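Local structure of cytosine-specific methyltransferase (Escherichia coli O157:H7 EDL933, 3G7U) at residues Gly77-Gln82 with Ala117-Gly122; Pro148-Ala153 with Thr163-Ile168; Asp73-Gly78 with Met101-Leu106; Leu8-Gly13 with Lys27-Ile32. The protein probably methylates cytosine at carbon 5 in DNA, using S-adenosyl-L-methionine as the methyl donor, as a prophage-encoded member of the C5-methyltransferase family. All blocks are in the same frame, centred on the assembly; numbering follows the deposited sequence. Where two conformers were deposited one is given.

Interaction 1: residues Gly77-Gln82 with Ala117-Gly122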
loop_
_atom_site.group_PDB
_atom_site.type_symbol
_atom_site.label_atom_id
_atom_site.label_comp_id
_atom_site.label_asym_id
_atom_site.label_seq_id
_atom_site.Cartn_x
_atom_site.Cartn_y
_atom_site.Cartn_z
ATOM N N GLY A 77 4.592 3.980 -8.974
ATOM C CA GLY A 77 3.574 2.985 -9.245
ATOM C C GLY A 77 4.073 1.575 -9.025
ATOM O O GLY A 77 5.224 1.374 -8.629
ATOM N N GLY A 78 3.217 0.620 -9.339
ATOM C CA GLY A 78 3.578 -0.808 -9.280
ATOM C C GLY A 78 3.487 -1.497 -10.628
ATOM O O GLY A 78 2.487 -2.126 -10.909
ATOM N N PRO A 79 4.546 -1.434 -11.448
ATOM C CA PRO A 79 4.443 -2.079 -12.740
ATOM C C PRO A 79 4.270 -3.585 -12.544
ATOM O O PRO A 79 4.987 -4.179 -11.738
ATOM C CB PRO A 79 5.784 -1.769 -13.397
ATOM C CG PRO A 79 6.668 -1.410 -12.357
ATOM C CD PRO A 79 5.850 -0.768 -11.286
ATOM N N PRO A 80 3.306 -4.188 -13.252
ATOM C CA PRO A 80 3.066 -5.617 -13.089
ATOM C C PRO A 80 4.196 -6.397 -13.720
ATOM O O PRO A 80 4.947 -5.885 -14.536
ATOM C CB PRO A 80 1.775 -5.859 -13.880
ATOM C CG PRO A 80 1.220 -4.499 -14.195
ATOM C CD PRO A 80 2.405 -3.604 -14.252
ATOM N N CYS A 81 4.322 -7.641 -13.324
ATOM C CA CYS A 81 5.354 -8.478 -13.846
ATOM C C CYS A 81 4.773 -9.868 -13.781
ATOM O O CYS A 81 4.037 -10.164 -12.848
ATOM C CB CYS A 81 6.578 -8.356 -12.936
ATOM S SG CYS A 81 7.943 -9.413 -13.356
ATOM N N GLN A 82 5.093 -10.706 -14.772
ATOM C CA GLN A 82 4.736 -12.138 -14.761
ATOM C C GLN A 82 5.213 -12.838 -13.464
ATOM O O GLN A 82 4.467 -13.622 -12.874
ATOM C CB GLN A 82 5.291 -12.829 -16.011
ATOM C CG GLN A 82 4.984 -14.329 -16.116
ATOM C CD GLN A 82 5.727 -15.025 -17.262
ATOM O OE1 GLN A 82 6.236 -14.385 -18.194
ATOM N NE2 GLN A 82 5.784 -16.352 -17.192
ATOM N N ALA A 117 9.292 2.821 -8.724
ATOM C CA ALA A 117 8.491 1.619 -8.991
ATOM C C ALA A 117 8.650 0.664 -7.822
ATOM O O ALA A 117 9.729 0.583 -7.229
ATOM C CB ALA A 117 8.949 0.943 -10.249
ATOM N N GLU A 118 7.566 -0.004 -7.463
ATOM C CA GLU A 118 7.618 -1.023 -6.397
ATOM C C GLU A 118 7.257 -2.357 -7.031
ATOM O O GLU A 118 6.382 -2.425 -7.907
ATOM C CB GLU A 118 6.691 -0.659 -5.239
ATOM C CG GLU A 118 5.180 -0.532 -5.569
ATOM C CD GLU A 118 4.423 -1.879 -5.575
ATOM O OE1 GLU A 118 3.222 -1.902 -5.929
ATOM O OE2 GLU A 118 5.016 -2.916 -5.206
ATOM N N ASN A 119 7.939 -3.433 -6.630
ATOM C CA ASN A 119 7.617 -4.744 -7.150
ATOM C C ASN A 119 7.727 -5.767 -5.999
ATOM O O ASN A 119 8.466 -5.560 -5.061
ATOM C CB ASN A 119 8.553 -5.172 -8.275
ATOM C CG ASN A 119 8.238 -4.496 -9.610
ATOM O OD1 ASN A 119 8.770 -3.428 -9.884
ATOM N ND2 ASN A 119 7.403 -5.135 -10.450
ATOM N N VAL A 120 6.980 -6.851 -6.093
ATOM C CA VAL A 120 7.146 -7.974 -5.140
ATOM C C VAL A 120 8.250 -8.904 -5.645
ATOM O O VAL A 120 8.562 -8.906 -6.843
ATOM C CB VAL A 120 5.803 -8.746 -4.981
ATOM C CG1 VAL A 120 4.789 -7.878 -4.273
ATOM C CG2 VAL A 120 5.271 -9.199 -6.339
ATOM N N PRO A 121 8.848 -9.731 -4.742
ATOM C CA PRO A 121 9.782 -10.767 -5.211
ATOM C C PRO A 121 9.245 -11.585 -6.382
ATOM O O PRO A 121 8.051 -11.871 -6.438
ATOM C CB PRO A 121 9.962 -11.641 -3.961
ATOM C CG PRO A 121 9.915 -10.627 -2.841
ATOM C CD PRO A 121 8.758 -9.719 -3.264
ATOM N N GLY A 122 10.131 -11.932 -7.316
ATOM C CA GLY A 122 9.753 -12.538 -8.576
ATOM C C GLY A 122 10.378 -11.738 -9.698
ATOM O O GLY A 122 10.760 -12.286 -10.734
HETATM O O HOH W 1 4.338 -4.029 -9.045
#
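The carboxamide of N119, the flat group of this contact, crosses the puckered ring of P79 at about a right angle. OD1 of N119 rests against CG of P79 at 3.8 Å, while its ND2 gives a weak, bent hydrogen bond to O of P79 (2.9 Å, 116° at the hydrogen). With CG beside its backbone N (chi1 -77°), N119 turns the amide toward the proline loop. The same CG-CD end of the P79 ring rests on the small methyl of A117, CD to CB at 3.7 Å. A water donates to both O of P79 and O of E118, bridging the two carbonyls across the segments. At the base, E118 N bonds to G77 O in a parallel bridge (3.0 Å, 155°). The chain of E118 bends at chi2 over the glycine, OE1 lying 3.5 Å from CA of G78, a position open to a residue without a side chain; its OE2 pairs with R164. The segments carry the PPCQ and ENV signatures of C5-methyltransferases, and C81 is the predicted active-site cysteine. Two donors on P79 O, the amide and the water, restrain the loop just before C81, consistent with a catalytic cysteine held in a set position.

Interaction 2: residues Pro148-Ala153 with Thr163-Ile168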
loop_
_atom_site.group_PDB
_atom_site.type_symbol
_atom_site.label_atom_id
_atom_site.label_comp_id
_atom_site.label_asym_id
_atom_site.label_seq_id
_atom_site.Cartn_x
_atom_site.Cartn_y
_atom_site.Cartn_z
ATOM N N PRO A 148 18.650 -1.645 -6.624
ATOM C CA PRO A 148 17.397 -2.040 -5.967
ATOM C C PRO A 148 17.458 -1.952 -4.453
ATOM O O PRO A 148 18.457 -2.336 -3.833
ATOM C CB PRO A 148 17.246 -3.484 -6.359
ATOM C CG PRO A 148 17.990 -3.608 -7.632
ATOM C CD PRO A 148 19.153 -2.710 -7.509
ATOM N N ILE A 149 16.391 -1.409 -3.882
ATOM C CA ILE A 149 16.211 -1.274 -2.446
ATOM C C ILE A 149 15.254 -2.425 -2.087
ATOM O O ILE A 149 14.179 -2.530 -2.645
ATOM C CB ILE A 149 15.644 0.142 -2.133
ATOM C CG1 ILE A 149 16.695 1.224 -2.439
ATOM C CG2 ILE A 149 15.220 0.282 -0.700
ATOM C CD1 ILE A 149 16.230 2.615 -2.156
ATOM N N LYS A 150 15.683 -3.360 -1.247
ATOM C CA LYS A 150 14.807 -4.459 -0.827
ATOM C C LYS A 150 14.534 -4.190 0.636
ATOM O O LYS A 150 15.466 -4.055 1.446
ATOM C CB LYS A 150 15.468 -5.826 -1.036
ATOM C CG LYS A 150 14.492 -7.001 -0.861
ATOM C CD LYS A 150 15.177 -8.363 -1.072
ATOM C CE LYS A 150 14.124 -9.474 -1.131
ATOM N NZ LYS A 150 14.634 -10.901 -1.362
ATOM N N VAL A 151 13.272 -4.004 0.994
ATOM C CA VAL A 151 12.979 -3.634 2.383
ATOM C C VAL A 151 12.056 -4.639 3.033
ATOM O O VAL A 151 11.286 -5.277 2.349
ATOM C CB VAL A 151 12.362 -2.223 2.536
ATOM C CG1 VAL A 151 13.332 -1.136 2.084
ATOM C CG2 VAL A 151 11.056 -2.118 1.788
ATOM N N LYS A 152 12.139 -4.741 4.350
ATOM C CA LYS A 152 11.214 -5.553 5.142
ATOM C C LYS A 152 10.367 -4.522 5.870
ATOM O O LYS A 152 10.889 -3.658 6.537
ATOM C CB LYS A 152 11.993 -6.437 6.135
ATOM C CG LYS A 152 11.167 -7.531 6.835
ATOM C CD LYS A 152 12.039 -8.479 7.683
ATOM C CE LYS A 152 12.497 -7.805 8.980
ATOM N NZ LYS A 152 13.399 -8.654 9.839
ATOM N N ALA A 153 9.049 -4.618 5.730
ATOM C CA ALA A 153 8.163 -3.587 6.230
ATOM C C ALA A 153 8.307 -3.325 7.692
ATOM O O ALA A 153 8.173 -2.170 8.152
ATOM C CB ALA A 153 6.680 -3.914 5.869
ATOM N N THR A 163 8.201 -8.349 2.302
ATOM C CA THR A 163 9.316 -7.682 1.645
ATOM C C THR A 163 8.863 -7.099 0.304
ATOM O O THR A 163 7.927 -7.594 -0.316
ATOM C CB THR A 163 10.544 -8.595 1.454
ATOM O OG1 THR A 163 10.173 -9.721 0.666
ATOM C CG2 THR A 163 11.073 -9.097 2.791
ATOM N N ARG A 164 9.555 -6.046 -0.136
ATOM C CA ARG A 164 9.171 -5.277 -1.323
ATOM C C ARG A 164 10.451 -4.768 -1.964
ATOM O O ARG A 164 11.341 -4.390 -1.233
ATOM C CB ARG A 164 8.383 -4.040 -0.869
ATOM C CG ARG A 164 7.317 -3.555 -1.829
ATOM C CD ARG A 164 6.009 -4.298 -1.601
ATOM N NE ARG A 164 5.097 -4.163 -2.729
ATOM C CZ ARG A 164 3.875 -4.683 -2.765
ATOM N NH1 ARG A 164 3.108 -4.510 -3.829
ATOM N NH2 ARG A 164 3.411 -5.374 -1.738
ATOM N N TYR A 165 10.520 -4.715 -3.299
ATOM C CA TYR A 165 11.644 -4.046 -3.958
ATOM C C TYR A 165 11.196 -2.650 -4.362
ATOM O O TYR A 165 10.062 -2.475 -4.817
ATOM C CB TYR A 165 12.014 -4.766 -5.230
ATOM C CG TYR A 165 12.814 -6.042 -5.059
ATOM C CD1 TYR A 165 14.191 -6.009 -4.815
ATOM C CD2 TYR A 165 12.198 -7.278 -5.208
ATOM C CE1 TYR A 165 14.933 -7.206 -4.691
ATOM C CE2 TYR A 165 12.930 -8.482 -5.085
ATOM C CZ TYR A 165 14.286 -8.425 -4.828
ATOM O OH TYR A 165 14.999 -9.597 -4.739
ATOM N N PHE A 166 12.066 -1.659 -4.196
ATOM C CA PHE A 166 11.824 -0.336 -4.756
ATOM C C PHE A 166 12.918 0.007 -5.743
ATOM O O PHE A 166 14.098 -0.179 -5.453
ATOM C CB PHE A 166 11.795 0.686 -3.656
ATOM C CG PHE A 166 10.584 0.595 -2.784
ATOM C CD1 PHE A 166 9.446 1.335 -3.079
ATOM C CD2 PHE A 166 10.561 -0.244 -1.668
ATOM C CE1 PHE A 166 8.283 1.261 -2.248
ATOM C CE2 PHE A 166 9.397 -0.323 -0.849
ATOM C CZ PHE A 166 8.276 0.437 -1.145
ATOM N N PHE A 167 12.510 0.506 -6.913
ATOM C CA PHE A 167 13.427 0.890 -7.975
ATOM C C PHE A 167 13.254 2.380 -8.183
ATOM O O PHE A 167 12.163 2.789 -8.539
ATOM C CB PHE A 167 13.105 0.154 -9.262
ATOM C CG PHE A 167 13.237 -1.346 -9.144
ATOM C CD1 PHE A 167 14.470 -1.961 -9.282
ATOM C CD2 PHE A 167 12.123 -2.138 -8.876
ATOM C CE1 PHE A 167 14.601 -3.363 -9.153
ATOM C CE2 PHE A 167 12.236 -3.535 -8.749
ATOM C CZ PHE A 167 13.468 -4.141 -8.887
ATOM N N ILE A 168 14.314 3.169 -7.922
ATOM C CA ILE A 168 14.203 4.645 -7.905
ATOM C C ILE A 168 15.166 5.228 -8.951
ATOM O O ILE A 168 16.279 4.727 -9.123
ATOM C CB ILE A 168 14.485 5.226 -6.502
ATOM C CG1 ILE A 168 13.404 4.794 -5.517
ATOM C CG2 ILE A 168 14.564 6.776 -6.524
ATOM C CD1 ILE A 168 13.819 4.914 -4.064
#
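P148-A153 and T163-I168 form an antiparallel beta hairpin at the edge of the seven-stranded sheet of class I methyltransferases, in which 163-171 is the one reversed strand. I149 and F166 make a hydrogen-bonded pair, with I149 N to F166 O at 3.0 Å and F166 N to I149 O at 2.8 Å; V151 and R164 repeat the pattern. K150 with Y165 and K152 with T163 are the non-hydrogen-bonded pairs between and beyond them.

On the face of K150 and Y165, the lysine lays its methylenes along the tyrosine: CG stands 4.2 Å from the ring centroid, 24° off the normal, a CH-pi contact off-centre over the CE1 side. The extended chain, with CG anti to the backbone N (chi1 -169°), carries CB to CE along one side of the ring, and NZ ends 3.6 Å from Y165 OH. A lysine suits this exposed place because its methylenes can cover the ring while its ammonium still reaches solvent. P148, just before the strand, packs its CG 3.7 Å from CE1 of F167.

The face of I149, V151 and F166 is largely apolar, packing toward helix 353-367, where V355 touches F166; R164 also leaves on this face, its end turning away to pair with E118. I168 brings its CD1 to 3.8 Å from CD1 of I149. Further out, strand 114-119 holds the inner strand through backbone bonds of F167 with A117 and Y165 with N119. On the I149 face, V151 presses CG2 against the edge of the F166 ring, 3.6 Å from CE2 and near the ring plane.

Interaction 3: residues Asp73-Gly78 with Met101-Leu106; sequences DGIIGG and MHFYRL
F103 lays one corner of its ring against the backbone of strand 74-77: CE1 lies 3.8 Å from N of G77 and 3.9 Å from O of I76, the carbonyl oxygen meeting the ring at its edge, near its plane. Since CG stands anti to the backbone N (chi1 -180°), the ring reaches out from the helix to the sheet. G77 suits the place opposite: having no side chain, it leaves the ring room to come up to the backbone, and its backbone angles are ones that glycine tolerates best.

I75 is the other partner on the strand. Its CG2 branch meets the ring obliquely, 4.0 Å from CE1, the two side chains lying alongside and pointing opposite ways, while the CD1 branch extends toward the helix backbone and stops 3.9 Å from O of L106. The two branches of this isoleucine thus touch F103 and the backbone of L106, about one turn further on. There is no hydrogen bond across the contact; the interface is buried and held by van der Waals packing. Within the helix, CD2 of F103 sits over the centre of the Y104 ring, 3.7 Å above its plane. On the more polar side, R105 NE donates to ND1 of H102 at 3.1 Å, lying in the imidazole plane; NH1 of R105 pairs with E109.

The helix runs nearly antiparallel to the strand, at 170° with their axes 9.9 Å apart, as expected of the helix in a beta-alpha-beta crossover between strands 74-77 and 114-119. L8 of strand 4-8 and A117 of strand 114-119 also touch F103, and Y104 reaches helix 129-140.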
loop_
_atom_site.group_PDB
_atom_site.type_symbol
_atom_site.label_atom_id
_atom_site.label_comp_id
_atom_site.label_asym_id
_atom_site.label_seq_id
_atom_site.Cartn_x
_atom_site.Cartn_y
_atom_site.Cartn_z
ATOM N N ASP A 73 6.249 15.927 -11.555
ATOM C CA ASP A 73 7.522 15.860 -10.874
ATOM C C ASP A 73 7.905 14.428 -10.565
ATOM O O ASP A 73 9.069 14.057 -10.688
ATOM C CB ASP A 73 7.481 16.735 -9.636
ATOM C CG ASP A 73 7.153 18.159 -9.989
ATOM O OD1 ASP A 73 7.897 18.727 -10.829
ATOM O OD2 ASP A 73 6.130 18.679 -9.505
ATOM N N GLY A 74 6.921 13.592 -10.256
ATOM C CA GLY A 74 7.251 12.178 -10.016
ATOM C C GLY A 74 6.268 11.232 -10.663
ATOM O O GLY A 74 5.093 11.540 -10.695
ATOM N N ILE A 75 6.744 10.113 -11.223
ATOM C CA ILE A 75 5.852 9.016 -11.617
ATOM C C ILE A 75 6.142 7.838 -10.657
ATOM O O ILE A 75 7.303 7.381 -10.578
ATOM C CB ILE A 75 6.082 8.610 -13.057
ATOM C CG1 ILE A 75 5.493 9.703 -13.972
ATOM C CG2 ILE A 75 5.367 7.287 -13.439
ATOM C CD1 ILE A 75 5.941 9.535 -15.404
ATOM N N ILE A 76 5.111 7.412 -9.916
ATOM C CA ILE A 76 5.277 6.318 -8.954
ATOM C C ILE A 76 4.304 5.216 -9.349
ATOM O O ILE A 76 3.326 5.468 -10.052
ATOM C CB ILE A 76 5.098 6.799 -7.500
ATOM C CG1 ILE A 76 3.642 7.144 -7.209
ATOM C CG2 ILE A 76 6.057 8.039 -7.218
ATOM C CD1 ILE A 76 3.350 7.729 -5.813
ATOM N N GLY A 77 4.592 3.980 -8.974
ATOM C CA GLY A 77 3.574 2.985 -9.245
ATOM C C GLY A 77 4.073 1.575 -9.025
ATOM O O GLY A 77 5.224 1.374 -8.629
ATOM N N GLY A 78 3.217 0.620 -9.339
ATOM C CA GLY A 78 3.578 -0.808 -9.280
ATOM C C GLY A 78 3.487 -1.497 -10.628
ATOM O O GLY A 78 2.487 -2.126 -10.909
ATOM N N MET A 101 6.858 -2.773 -19.203
ATOM C CA MET A 101 7.574 -1.932 -20.156
ATOM C C MET A 101 6.874 -0.595 -20.417
ATOM O O MET A 101 7.548 0.413 -20.635
ATOM C CB MET A 101 7.748 -2.678 -21.478
ATOM C CG MET A 101 8.827 -3.793 -21.486
ATOM S SD MET A 101 10.493 -3.252 -21.028
ATOM C CE MET A 101 10.674 -1.635 -21.807
ATOM N N HIS A 102 5.536 -0.590 -20.358
ATOM C CA HIS A 102 4.738 0.656 -20.527
ATOM C C HIS A 102 4.933 1.634 -19.396
ATOM O O HIS A 102 4.880 2.849 -19.607
ATOM C CB HIS A 102 3.244 0.337 -20.657
ATOM C CG HIS A 102 2.869 -0.299 -21.957
ATOM N ND1 HIS A 102 3.128 0.291 -23.173
ATOM C CD2 HIS A 102 2.274 -1.484 -22.232
ATOM C CE1 HIS A 102 2.690 -0.495 -24.139
ATOM N NE2 HIS A 102 2.183 -1.586 -23.597
ATOM N N PHE A 103 5.140 1.129 -18.174
ATOM C CA PHE A 103 5.477 2.009 -17.059
ATOM C C PHE A 103 6.713 2.820 -17.423
ATOM O O PHE A 103 6.762 4.050 -17.243
ATOM C CB PHE A 103 5.746 1.226 -15.735
ATOM C CG PHE A 103 6.090 2.097 -14.544
ATOM C CD1 PHE A 103 5.088 2.582 -13.730
ATOM C CD2 PHE A 103 7.427 2.368 -14.197
ATOM C CE1 PHE A 103 5.402 3.367 -12.643
ATOM C CE2 PHE A 103 7.745 3.152 -13.126
ATOM C CZ PHE A 103 6.747 3.649 -12.337
ATOM N N TYR A 104 7.742 2.114 -17.856
ATOM C CA TYR A 104 9.020 2.741 -18.139
ATOM C C TYR A 104 8.969 3.564 -19.436
ATOM O O TYR A 104 9.658 4.558 -19.529
ATOM C CB TYR A 104 10.165 1.725 -18.142
ATOM C CG TYR A 104 10.460 1.311 -16.719
ATOM C CD1 TYR A 104 11.217 2.120 -15.906
ATOM C CD2 TYR A 104 9.925 0.133 -16.181
ATOM C CE1 TYR A 104 11.459 1.798 -14.563
ATOM C CE2 TYR A 104 10.181 -0.222 -14.839
ATOM C CZ TYR A 104 10.941 0.609 -14.053
ATOM O OH TYR A 104 11.205 0.291 -12.743
ATOM N N ARG A 105 8.124 3.160 -20.370
ATOM C CA ARG A 105 7.889 4.004 -21.562
ATOM C C ARG A 105 7.326 5.349 -21.146
ATOM O O ARG A 105 7.774 6.398 -21.616
ATOM C CB ARG A 105 6.993 3.299 -22.579
ATOM C CG ARG A 105 6.588 4.173 -23.752
ATOM C CD ARG A 105 5.646 3.446 -24.724
ATOM N NE ARG A 105 4.399 2.959 -24.102
ATOM C CZ ARG A 105 3.349 3.720 -23.777
ATOM N NH1 ARG A 105 3.368 5.037 -24.006
ATOM N NH2 ARG A 105 2.262 3.171 -23.219
ATOM N N LEU A 106 6.343 5.331 -20.248
ATOM C CA LEU A 106 5.726 6.559 -19.755
ATOM C C LEU A 106 6.690 7.432 -19.002
ATOM O O LEU A 106 6.657 8.644 -19.131
ATOM C CB LEU A 106 4.484 6.248 -18.915
ATOM C CG LEU A 106 3.296 5.757 -19.733
ATOM C CD1 LEU A 106 2.148 5.355 -18.824
ATOM C CD2 LEU A 106 2.827 6.904 -20.650
#

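Interaction 4: residues Leu8-Gly13 with Lys27-Ile32; sequences LFSGVG and KMAVEI
E31 reaches from the end of strand 25-30 to the loop at S10 and G11. Its CB lies 3.4 Å from OG of S10. CG is anti to the backbone N (chi1 172°) and passes 3.9 Å from N of G11; a bend at chi2 (53°) then swings the carboxylate over the loop, with CD 3.8 Å from CA of G11. At the tip, OE1 accepts the hydrogen bond of G11 N at 2.8 Å, the donor standing above the carboxylate plane, 38° out of it. OE2 turns to the backbone N of D33, so both oxygens are used and the carboxylate is fixed in its rotation.

One residue earlier, O of V30 takes N of S10 at 3.1 Å and, more weakly, N of F9. The small serine fits next to A29, and its OG donates to O of G11, bracing the type II' turn from S10 to G13. G11 suits the second position of that turn, where phi is positive, and G13 is the N-cap of helix 14-22. At the start of the loop segment, L8 lies side by side with V30 in a parallel bridge, CD2 to CG2 at 3.7 Å. The FSGVGG sequence after strand 4-8, facing an acidic residue at the end of the next strand, is typical of the glycine-rich loop of the Rossmann-like fold, which in C5-methyltransferases lines the S-adenosylmethionine pocket.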
loop_
_atom_site.group_PDB
_atom_site.type_symbol
_atom_site.label_atom_id
_atom_site.label_comp_id
_atom_site.label_asym_id
_atom_site.label_seq_id
_atom_site.Cartn_x
_atom_site.Cartn_y
_atom_site.Cartn_z
ATOM N N LEU A 8 0.665 5.214 -11.160
ATOM C CA LEU A 8 0.275 4.231 -12.124
ATOM C C LEU A 8 0.103 2.870 -11.459
ATOM O O LEU A 8 0.945 2.486 -10.675
ATOM C CB LEU A 8 1.337 4.141 -13.211
ATOM C CG LEU A 8 1.619 5.469 -13.952
ATOM C CD1 LEU A 8 2.688 5.218 -15.059
ATOM C CD2 LEU A 8 0.337 6.044 -14.599
ATOM N N PHE A 9 -0.977 2.157 -11.803
ATOM C CA PHE A 9 -1.308 0.871 -11.195
ATOM C C PHE A 9 -1.511 1.134 -9.704
ATOM O O PHE A 9 -0.923 0.471 -8.862
ATOM C CB PHE A 9 -0.168 -0.108 -11.411
ATOM C CG PHE A 9 0.265 -0.234 -12.846
ATOM C CD1 PHE A 9 -0.456 -1.010 -13.739
ATOM C CD2 PHE A 9 1.447 0.366 -13.271
ATOM C CE1 PHE A 9 -0.023 -1.121 -15.069
ATOM C CE2 PHE A 9 1.877 0.255 -14.584
ATOM C CZ PHE A 9 1.153 -0.497 -15.459
ATOM N N SER A 10 -2.357 2.096 -9.383
ATOM C CA SER A 10 -2.397 2.630 -8.045
ATOM C C SER A 10 -3.040 1.701 -7.015
ATOM O O SER A 10 -2.790 1.846 -5.785
ATOM C CB SER A 10 -3.217 3.936 -8.051
ATOM O OG SER A 10 -4.603 3.683 -8.372
ATOM N N GLY A 11 -3.889 0.775 -7.483
ATOM C CA GLY A 11 -4.782 0.029 -6.572
ATOM C C GLY A 11 -5.548 1.012 -5.712
ATOM O O GLY A 11 -5.908 2.121 -6.177
ATOM N N VAL A 12 -5.754 0.671 -4.430
ATOM C CA VAL A 12 -6.575 1.555 -3.565
ATOM C C VAL A 12 -5.833 2.734 -2.989
ATOM O O VAL A 12 -6.462 3.665 -2.490
ATOM C CB VAL A 12 -7.182 0.793 -2.336
ATOM C CG1 VAL A 12 -8.107 -0.272 -2.830
ATOM C CG2 VAL A 12 -6.076 0.197 -1.445
ATOM N N GLY A 13 -4.506 2.715 -3.099
ATOM C CA GLY A 13 -3.710 3.887 -2.766
ATOM C C GLY A 13 -2.771 3.767 -1.575
ATOM O O GLY A 13 -2.526 4.758 -0.885
ATOM N N LYS A 27 -1.763 13.814 -7.986
ATOM C CA LYS A 27 -2.667 14.553 -8.896
ATOM C C LYS A 27 -3.560 13.618 -9.702
ATOM O O LYS A 27 -4.663 14.005 -10.103
ATOM C CB LYS A 27 -1.887 15.441 -9.864
ATOM C CG LYS A 27 -1.193 16.623 -9.241
ATOM C CD LYS A 27 -2.213 17.556 -8.617
ATOM C CE LYS A 27 -1.696 18.969 -8.587
ATOM N NZ LYS A 27 -2.561 19.845 -7.773
ATOM N N MET A 28 -3.122 12.380 -9.896
ATOM C CA MET A 28 -3.831 11.449 -10.773
ATOM C C MET A 28 -3.495 10.045 -10.297
ATOM O O MET A 28 -2.336 9.770 -10.024
ATOM C CB MET A 28 -3.378 11.577 -12.244
ATOM C CG MET A 28 -4.070 10.611 -13.299
ATOM S SD MET A 28 -3.419 10.852 -15.002
ATOM C CE MET A 28 -4.396 12.318 -15.259
ATOM N N ALA A 29 -4.503 9.175 -10.244
ATOM C CA ALA A 29 -4.260 7.732 -10.084
ATOM C C ALA A 29 -4.767 6.986 -11.310
ATOM O O ALA A 29 -5.877 7.299 -11.813
ATOM C CB ALA A 29 -4.972 7.237 -8.815
ATOM N N VAL A 30 -3.993 6.030 -11.835
ATOM C CA VAL A 30 -4.425 5.219 -12.962
ATOM C C VAL A 30 -4.527 3.768 -12.488
ATOM O O VAL A 30 -3.556 3.194 -11.998
ATOM C CB VAL A 30 -3.454 5.287 -14.170
ATOM C CG1 VAL A 30 -3.949 4.388 -15.341
ATOM C CG2 VAL A 30 -3.296 6.751 -14.662
ATOM N N GLU A 31 -5.721 3.219 -12.615
ATOM C CA GLU A 31 -5.966 1.824 -12.139
ATOM C C GLU A 31 -7.082 1.204 -12.956
ATOM O O GLU A 31 -8.125 1.793 -13.077
ATOM C CB GLU A 31 -6.359 1.905 -10.649
ATOM C CG GLU A 31 -6.844 0.591 -9.991
ATOM C CD GLU A 31 -5.889 -0.560 -10.184
ATOM O OE1 GLU A 31 -4.685 -0.404 -9.908
ATOM O OE2 GLU A 31 -6.325 -1.641 -10.637
ATOM N N ILE A 32 -6.841 0.025 -13.518
ATOM C CA ILE A 32 -7.842 -0.697 -14.326
ATOM C C ILE A 32 -9.007 -1.306 -13.514
ATOM O O ILE A 32 -10.113 -1.410 -14.008
ATOM C CB ILE A 32 -7.159 -1.754 -15.277
ATOM C CG1 ILE A 32 -8.074 -2.205 -16.428
ATOM C CG2 ILE A 32 -6.695 -3.016 -14.523
ATOM C CD1 ILE A 32 -8.647 -1.073 -17.325
#

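Overall arrangement
From the N terminus, interaction 4 comes first: helix 14-22 lies in the loop it closes, and it joins strands 4-8 and 25-30. Interactions 3 and 1 start from the same piece of chain, sharing G77 and G78, and overlap: interaction 3 closes on helix 94-110, and interaction 1 runs past it to strand 114-119. Backbone bonds of L8 with I76 and G78 tie interaction 4 to both. Interaction 2 follows in series, closing the short hairpin of 143-152 and 163-171; A117 with F167, and E118 with R164, connect it to interaction 1. All four thus share one sheet, from the glycine-rich loop across the centre to the terminal antiparallel pair.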